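Local coordinates for uncharacterized protein with ferredoxin-like fold (Deinococcus radiodurans, PDB 3E8O), which is of unknown function but is probably a dimeric monooxygenase of the kind involved in antibiotic biosynthesis, at residues A[51-56]-A[72-77]; A[20-25]-A[106-111]. All coordinates share one frame; numbering follows the deposited sequence.

How the interactions relate
From the N terminus, strand 20-27 opens the fold and waits for its partner, outermost within this chain, until strand 105-110 returns; interaction 2 thus closes a loop of 80 residues. Nested within it, after helix 33-47, interaction 1 closes the much shorter connection of the hairpin formed by strands 53-61 and 67-74. The order across the sheet is 53-61, 67-74, 20-27, 105-110, so 67-74 and 20-27 are neighbours and the two contacts, with centres about 10 Å apart, are stitched directly: Ser22 N to Glu72 O and Trp74 N to Val20 O are probable hydrogen bonds. Together they span the whole antiparallel sheet of the ferredoxin-like fold, and both reach the second subunit.

Interaction 1 (A[51-56]-A[72-77]); sequences DGCLLY and EHWDNL
Leu54 and Leu55 both turn their backbone N-H toward one carbonyl, that of His73: Leu54 N lies 2.8 Å from His73 O and Leu55 N 3.2 Å. This doubled grip is the signature of a classic beta bulge, which shifts the register of the antiparallel pair by one residue. Beyond it, His73 N returns a bond to Leu55 O (2.9 Å), while Asp75 N reaches Gly52 O at the other end.

The side chains divide between two faces. On one, Leu55 has CG anti to its backbone N (chi1 -173°), and chi2 of 68° then brings CD2 over the centre of the His73 imidazole, 3.7 Å from the ring centroid, as a CH-pi contact. On the other, Cys53 SG sits over the six-membered ring of Trp74, 4.3 Å from its centroid and offset toward the rim. Further along, Tyr56 and Glu72 run side by side, with Tyr56 CE2 3.3 Å from Glu72 CD and the ring and carboxylate planes 41° apart.

On this face Trp74 and Glu72 are tied together: Trp74 NE1 donates to Glu72 OE1 (2.8 Å), with the oxygen in the indole plane and met on its anti side. Farther out, Tyr56 and Trp74 rest on helix 33-47, whereas the His73 ring meets His23 of the second subunit edge-to-face.

The chemistry thus separates by face. Leu55 and His73 serve the dimer interface; on the helix side, the Trp74 bond should limit rotation of the Glu72 carboxylate, whose OE2 lies close to an unidentified molecule, probably from the crystallisation liquor, that hydrogen-bonds Tyr56 OH; such molecules often mark pockets.

Interaction 2 (A[20-25]-A[106-111]); sequences VISHGT and ITAYEA
Val20 meets strand 105-110 with one branch: CG1, anti to the backbone N (chi1 -179°), lies against Ala108 CB at 3.9 Å. Its neighbour CG2 reaches Glu110 CG more loosely, and both Val20 and Ala108 are covered from the same side by Met80 of helix 77-84.

Ile21 projects from the other face, where the end of its extended chain, CD1, touches Ala111 CB at 3.9 Å. Its backbone forms a hydrogen-bonded antiparallel pair with Tyr109: Ile21 N to Tyr109 O is 2.9 Å, and Tyr109 N to Ile21 O is 2.8 Å. The same Ile21 oxygen lies near the plane of the Tyr109 ring, at its edge.

Two residues on, His23 and Thr107 repeat the reciprocal pairing with nearly linear bonds, that from His23 N to Thr107 O having an angle of 174° at the hydrogen. A water donates to His23 O at 2.8 Å and also hydrogen-bonds Thr107 OG1, adding a water-mediated link to the two backbone bonds of this pair.

These bonds point to one edge of strand 105-110; along its other edge residues 106-108 pair with a strand of the second subunit, so the sheet continues across the interface, consistent with the dimeric alpha-beta barrel superfamily.

Interaction 1 (A[51-56]-A[72-77])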
ATOM      1  N   ASP A  51      -0.404   7.388  19.030  1.00 13.20           N
ATOM      2  CA  ASP A  51      -1.651   8.109  19.014  1.00 12.40           C
ATOM      3  C   ASP A  51      -2.046   8.448  17.564  1.00 11.28           C
ATOM      4  O   ASP A  51      -1.247   8.985  16.785  1.00 12.24           O
ATOM      5  CB  ASP A  51      -1.529   9.437  19.815  1.00 13.72           C
ATOM      6  CG  ASP A  51      -1.312   9.232  21.311  1.00 21.44           C
ATOM      7  OD1 ASP A  51      -1.626   8.109  21.829  1.00 21.74           O
ATOM      8  OD2 ASP A  51      -0.853  10.219  21.970  1.00 22.46           O
ATOM      9  N   GLY A  52      -3.283   8.143  17.246  1.00 10.00           N
ATOM     10  CA  GLY A  52      -3.834   8.491  15.955  1.00  9.74           C
ATOM     11  C   GLY A  52      -3.465   7.603  14.802  1.00 10.42           C
ATOM     12  O   GLY A  52      -3.938   7.842  13.710  1.00 11.00           O
ATOM     13  N   CYS A  53      -2.606   6.592  15.023  1.00 10.74           N
ATOM     14  CA  CYS A  53      -2.201   5.689  13.949  1.00 11.19           C
ATOM     15  C   CYS A  53      -3.254   4.625  13.767  1.00 11.41           C
ATOM     16  O   CYS A  53      -3.416   3.737  14.626  1.00 13.84           O
ATOM     17  CB  CYS A  53      -0.829   5.066  14.191  1.00 12.41           C
ATOM     18  SG  CYS A  53      -0.327   4.103  12.784  1.00 14.45           S
ATOM     19  N   LEU A  54      -3.954   4.702  12.637  1.00 10.96           N
ATOM     20  CA  LEU A  54      -5.029   3.741  12.353  1.00 11.38           C
ATOM     21  C   LEU A  54      -4.551   2.571  11.498  1.00 11.76           C
ATOM     22  O   LEU A  54      -5.114   1.499  11.533  1.00 15.05           O
ATOM     23  CB  LEU A  54      -6.189   4.435  11.690  1.00 11.01           C
ATOM     24  CG  LEU A  54      -6.820   5.606  12.453  1.00 12.91           C
ATOM     25  CD1 LEU A  54      -7.828   6.375  11.635  1.00 13.90           C
ATOM     26  CD2 LEU A  54      -7.405   5.097  13.793  1.00 15.59           C
ATOM     27  N   LEU A  55      -3.485   2.793  10.759  1.00 10.23           N
ATOM     28  CA  LEU A  55      -2.912   1.759   9.888  1.00  9.92           C
ATOM     29  C   LEU A  55      -1.479   2.140   9.556  1.00  9.54           C
ATOM     30  O   LEU A  55      -1.189   3.293   9.264  1.00  9.83           O
ATOM     31  CB  LEU A  55      -3.666   1.663   8.567  1.00 11.66           C
ATOM     32  CG  LEU A  55      -3.271   0.499   7.647  1.00 12.30           C
ATOM     33  CD1 LEU A  55      -3.675  -0.854   8.229  1.00 15.64           C
ATOM     34  CD2 LEU A  55      -3.891   0.719   6.271  1.00 16.26           C
ATOM     35  N   TYR A  56      -0.595   1.172   9.595  1.00  9.31           N
ATOM     36  CA  TYR A  56       0.804   1.360   9.142  1.00  9.68           C
ATOM     37  C   TYR A  56       1.304   0.020   8.640  1.00 10.41           C
ATOM     38  O   TYR A  56       1.541  -0.899   9.401  1.00 11.90           O
ATOM     39  CB  TYR A  56       1.688   1.890  10.268  1.00  9.72           C
ATOM     40  CG  TYR A  56       2.985   2.491   9.786  1.00 10.16           C
ATOM     41  CD1 TYR A  56       4.038   1.710   9.420  1.00 12.44           C
ATOM     42  CD2 TYR A  56       3.186   3.859   9.799  1.00 11.06           C
ATOM     43  CE1 TYR A  56       5.227   2.260   8.987  1.00 12.48           C
ATOM     44  CE2 TYR A  56       4.364   4.411   9.399  1.00 11.98           C
ATOM     45  CZ  TYR A  56       5.402   3.615   9.000  1.00 10.33           C
ATOM     46  OH  TYR A  56       6.619   4.090   8.574  1.00 13.86           O
ATOM     47  N   GLU A  72      -0.032   4.314   5.205  1.00  8.88           N
ATOM     48  CA  GLU A  72      -0.426   4.774   6.539  1.00  8.98           C
ATOM     49  C   GLU A  72      -1.771   5.463   6.515  1.00  8.49           C
ATOM     50  O   GLU A  72      -2.066   6.194   5.598  1.00  9.60           O
ATOM     51  CB  GLU A  72       0.599   5.802   7.117  1.00  9.32           C
ATOM     52  CG  GLU A  72       2.049   5.502   6.843  1.00 10.34           C
ATOM     53  CD  GLU A  72       3.040   6.559   7.244  1.00  9.93           C
ATOM     54  OE1 GLU A  72       2.778   7.290   8.231  1.00 11.03           O
ATOM     55  OE2 GLU A  72       4.130   6.626   6.600  1.00 11.93           O
ATOM     56  N   HIS A  73      -2.544   5.236   7.572  1.00  9.27           N
ATOM     57  CA  HIS A  73      -3.787   5.975   7.813  1.00 10.00           C
ATOM     58  C   HIS A  73      -3.691   6.606   9.185  1.00  9.47           C
ATOM     59  O   HIS A  73      -3.379   5.940  10.156  1.00 11.22           O
ATOM     60  CB  HIS A  73      -5.037   5.083   7.777  1.00 10.12           C
ATOM     61  CG  HIS A  73      -5.299   4.449   6.464  1.00 11.18           C
ATOM     62  ND1 HIS A  73      -6.335   3.556   6.301  1.00 12.51           N
ATOM     63  CD2 HIS A  73      -4.667   4.536   5.266  1.00 10.52           C
ATOM     64  CE1 HIS A  73      -6.345   3.151   5.040  1.00 12.51           C
ATOM     65  NE2 HIS A  73      -5.340   3.719   4.396  1.00 12.65           N
ATOM     66  N   TRP A  74      -3.889   7.915   9.231  1.00  9.00           N
ATOM     67  CA  TRP A  74      -3.831   8.733  10.464  1.00 10.03           C
ATOM     68  C   TRP A  74      -5.169   9.362  10.721  1.00 11.04           C
ATOM     69  O   TRP A  74      -5.860   9.811   9.810  1.00 10.20           O
ATOM     70  CB  TRP A  74      -2.753   9.831  10.315  1.00 11.72           C
ATOM     71  CG  TRP A  74      -1.359   9.254  10.299  1.00 10.74           C
ATOM     72  CD1 TRP A  74      -0.624   8.919   9.196  1.00 10.86           C
ATOM     73  CD2 TRP A  74      -0.580   8.870  11.433  1.00 10.78           C
ATOM     74  NE1 TRP A  74       0.550   8.317   9.577  1.00 10.99           N
ATOM     75  CE2 TRP A  74       0.613   8.291  10.948  1.00 11.12           C
ATOM     76  CE3 TRP A  74      -0.781   8.944  12.817  1.00 11.23           C
ATOM     77  CZ2 TRP A  74       1.583   7.788  11.779  1.00 13.03           C
ATOM     78  CZ3 TRP A  74       0.200   8.439  13.637  1.00 11.48           C
ATOM     79  CH2 TRP A  74       1.346   7.873  13.127  1.00 13.16           C
ATOM     80  N   ASP A  75      -5.515   9.485  11.991  1.00 10.92           N
ATOM     81  CA  ASP A  75      -6.827  10.026  12.351  1.00 12.31           C
ATOM     82  C   ASP A  75      -7.013  11.438  11.852  1.00 12.37           C
ATOM     83  O   ASP A  75      -8.081  11.840  11.486  1.00 14.22           O
ATOM     84  CB  ASP A  75      -7.028   9.983  13.857  1.00 15.48           C
ATOM     85  CG  ASP A  75      -8.376  10.432  14.239  1.00 23.37           C
ATOM     86  OD1 ASP A  75      -9.348   9.700  13.937  1.00 31.27           O
ATOM     87  OD2 ASP A  75      -8.461  11.562  14.764  1.00 24.95           O
ATOM     88  N   ASN A  76      -5.922  12.209  11.892  1.00 12.61           N
ATOM     89  CA  ASN A  76      -5.949  13.597  11.444  1.00 12.63           C
ATOM     90  C   ASN A  76      -4.540  14.052  11.149  1.00 12.10           C
ATOM     91  O   ASN A  76      -3.556  13.388  11.485  1.00 12.16           O
ATOM     92  CB  ASN A  76      -6.640  14.491  12.463  1.00 13.71           C
ATOM     93  CG  ASN A  76      -6.022  14.378  13.829  1.00 15.69           C
ATOM     94  OD1 ASN A  76      -4.930  14.847  14.048  1.00 21.38           O
ATOM     95  ND2 ASN A  76      -6.683  13.669  14.737  1.00 24.42           N
ATOM     96  N   LEU A  77      -4.456  15.182  10.465  1.00 14.32           N
ATOM     97  CA  LEU A  77      -3.173  15.759  10.089  1.00 14.42           C
ATOM     98  C   LEU A  77      -2.280  16.064  11.261  1.00 14.75           C
ATOM     99  O   LEU A  77      -1.076  15.853  11.205  1.00 14.39           O
ATOM    100  CB  LEU A  77      -3.322  17.025   9.255  1.00 16.61           C
ATOM    101  CG  LEU A  77      -3.591  16.838   7.788  1.00 20.83           C
ATOM    102  CD1 LEU A  77      -3.968  18.199   7.134  1.00 24.51           C
ATOM    103  CD2 LEU A  77      -2.389  16.228   7.079  1.00 20.81           C
TER

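Interaction 2 (A[20-25]-A[106-111])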
ATOM      1  N   VAL A  20      -6.351  10.899   7.188  1.00 11.04           N
ATOM      2  CA  VAL A  20      -5.282  11.198   6.219  1.00  9.76           C
ATOM      3  C   VAL A  20      -4.627   9.891   5.801  1.00  9.07           C
ATOM      4  O   VAL A  20      -4.313   9.038   6.639  1.00 10.96           O
ATOM      5  CB  VAL A  20      -4.194  12.100   6.835  1.00 11.12           C
ATOM      6  CG1 VAL A  20      -3.095  12.431   5.839  1.00 13.72           C
ATOM      7  CG2 VAL A  20      -4.849  13.376   7.385  1.00 14.77           C
ATOM      8  N   ILE A  21      -4.418   9.755   4.501  1.00  9.17           N
ATOM      9  CA  ILE A  21      -3.739   8.599   3.926  1.00 10.12           C
ATOM     10  C   ILE A  21      -2.382   9.026   3.446  1.00 11.44           C
ATOM     11  O   ILE A  21      -2.265  10.021   2.740  1.00 13.39           O
ATOM     12  CB  ILE A  21      -4.517   8.069   2.743  1.00 11.37           C
ATOM     13  CG1 ILE A  21      -5.881   7.509   3.194  1.00 14.91           C
ATOM     14  CG2 ILE A  21      -3.662   7.052   1.967  1.00 14.11           C
ATOM     15  CD1 ILE A  21      -6.807   7.137   2.008  1.00 19.47           C
ATOM     16  N   SER A  22      -1.360   8.286   3.854  1.00  9.73           N
ATOM     17  CA  SER A  22       0.024   8.507   3.355  1.00 10.44           C
ATOM     18  C   SER A  22       0.438   7.346   2.467  1.00 11.10           C
ATOM     19  O   SER A  22       0.174   6.173   2.787  1.00 11.24           O
ATOM     20  CB  SER A  22       0.997   8.568   4.533  1.00 13.38           C
ATOM     21  OG  SER A  22       2.281   9.066   4.183  1.00 18.09           O
ATOM     22  N   HIS A  23       1.112   7.660   1.365  1.00 10.73           N
ATOM     23  CA  HIS A  23       1.677   6.670   0.423  1.00 10.21           C
ATOM     24  C   HIS A  23       3.141   6.981   0.214  1.00  9.54           C
ATOM     25  O   HIS A  23       3.509   8.095  -0.176  1.00 10.89           O
ATOM     26  CB  HIS A  23       0.916   6.707  -0.909  1.00 10.96           C
ATOM     27  CG  HIS A  23       1.484   5.820  -1.966  1.00 13.92           C
ATOM     28  ND1 HIS A  23       1.494   4.450  -1.842  1.00 17.68           N
ATOM     29  CD2 HIS A  23       2.158   6.107  -3.113  1.00 15.88           C
ATOM     30  CE1 HIS A  23       2.081   3.927  -2.911  1.00 19.14           C
ATOM     31  NE2 HIS A  23       2.487   4.916  -3.698  1.00 18.54           N
ATOM     32  N   GLY A  24       3.975   6.009   0.567  1.00  9.26           N
ATOM     33  CA  GLY A  24       5.415   6.162   0.435  1.00 10.02           C
ATOM     34  C   GLY A  24       6.027   5.033  -0.321  1.00  9.58           C
ATOM     35  O   GLY A  24       5.581   3.876  -0.250  1.00 10.65           O
ATOM     36  N   THR A  25       7.056   5.383  -1.083  1.00  8.96           N
ATOM     37  CA  THR A  25       7.824   4.397  -1.821  1.00 10.32           C
ATOM     38  C   THR A  25       9.323   4.657  -1.591  1.00  9.24           C
ATOM     39  O   THR A  25       9.770   5.782  -1.358  1.00 10.02           O
ATOM     40  CB  THR A  25       7.509   4.426  -3.300  1.00 10.72           C
ATOM     41  OG1 THR A  25       7.762   5.737  -3.847  1.00 12.67           O
ATOM     42  CG2 THR A  25       6.018   4.035  -3.533  1.00 14.64           C
ATOM     43  N   ILE A 106       7.331  10.372   0.175  1.00  9.23           N
ATOM     44  CA  ILE A 106       6.029  10.207   0.840  1.00  8.29           C
ATOM     45  C   ILE A 106       5.138  11.392   0.542  1.00  9.79           C
ATOM     46  O   ILE A 106       5.570  12.540   0.622  1.00 10.03           O
ATOM     47  CB  ILE A 106       6.209  10.088   2.376  1.00  9.55           C
ATOM     48  CG1 ILE A 106       7.142   8.932   2.789  1.00 11.47           C
ATOM     49  CG2 ILE A 106       4.852   9.921   3.099  1.00 11.64           C
ATOM     50  CD1 ILE A 106       7.406   8.861   4.315  1.00 12.50           C
ATOM     51  N   THR A 107       3.926  11.068   0.128  1.00 10.55           N
ATOM     52  CA  THR A 107       2.866  12.072  -0.152  1.00  9.65           C
ATOM     53  C   THR A 107       1.630  11.625   0.624  1.00  9.18           C
ATOM     54  O   THR A 107       1.330  10.462   0.662  1.00 10.61           O
ATOM     55  CB  THR A 107       2.567  12.180  -1.672  1.00 10.34           C
ATOM     56  OG1 THR A 107       3.813  12.280  -2.373  1.00 11.60           O
ATOM     57  CG2 THR A 107       1.623  13.388  -1.956  1.00 11.04           C
ATOM     58  N   ALA A 108       0.960  12.583   1.226  1.00 10.85           N
ATOM     59  CA  ALA A 108      -0.256  12.343   2.023  1.00  8.94           C
ATOM     60  C   ALA A 108      -1.426  13.061   1.381  1.00 11.49           C
ATOM     61  O   ALA A 108      -1.254  14.036   0.649  1.00 12.22           O
ATOM     62  CB  ALA A 108      -0.071  12.778   3.464  1.00 10.61           C
ATOM     63  N   TYR A 109      -2.618  12.603   1.750  1.00 10.57           N
ATOM     64  CA  TYR A 109      -3.872  13.140   1.191  1.00 11.34           C
ATOM     65  C   TYR A 109      -4.955  13.026   2.237  1.00 10.90           C
ATOM     66  O   TYR A 109      -5.095  11.991   2.867  1.00 11.59           O
ATOM     67  CB  TYR A 109      -4.356  12.323  -0.042  1.00 12.36           C
ATOM     68  CG  TYR A 109      -3.306  12.101  -1.099  1.00 12.42           C
ATOM     69  CD1 TYR A 109      -2.399  11.054  -0.999  1.00 11.48           C
ATOM     70  CD2 TYR A 109      -3.225  12.922  -2.199  1.00 12.37           C
ATOM     71  CE1 TYR A 109      -1.419  10.856  -1.946  1.00 12.33           C
ATOM     72  CE2 TYR A 109      -2.241  12.733  -3.148  1.00 13.81           C
ATOM     73  CZ  TYR A 109      -1.331  11.704  -3.017  1.00 12.71           C
ATOM     74  OH  TYR A 109      -0.374  11.528  -4.002  1.00 14.92           O
ATOM     75  N   GLU A 110      -5.697  14.101   2.452  1.00 11.41           N
ATOM     76  CA  GLU A 110      -6.899  14.012   3.284  1.00 12.50           C
ATOM     77  C   GLU A 110      -7.891  13.155   2.521  1.00 12.12           C
ATOM     78  O   GLU A 110      -8.049  13.245   1.297  1.00 14.61           O
ATOM     79  CB  GLU A 110      -7.474  15.384   3.600  1.00 13.72           C
ATOM     80  CG  GLU A 110      -6.564  16.090   4.576  1.00 17.47           C
ATOM     81  CD  GLU A 110      -7.147  17.333   5.189  1.00 27.77           C
ATOM     82  OE1 GLU A 110      -7.354  18.288   4.429  1.00 31.06           O
ATOM     83  OE2 GLU A 110      -7.369  17.364   6.421  1.00 26.65           O
ATOM     84  N   ALA A 111      -8.566  12.309   3.270  1.00 11.90           N
ATOM     85  CA  ALA A 111      -9.504  11.322   2.733  1.00 13.69           C
ATOM     86  C   ALA A 111     -10.925  11.652   3.089  1.00 15.24           C
ATOM     87  O   ALA A 111     -11.208  12.104   4.181  1.00 17.26           O
ATOM     88  CB  ALA A 111      -9.149   9.913   3.293  1.00 14.90           C
TER
HETATM   89  O   HOH W   1       4.069   9.219  -2.623  1.00 24.75           O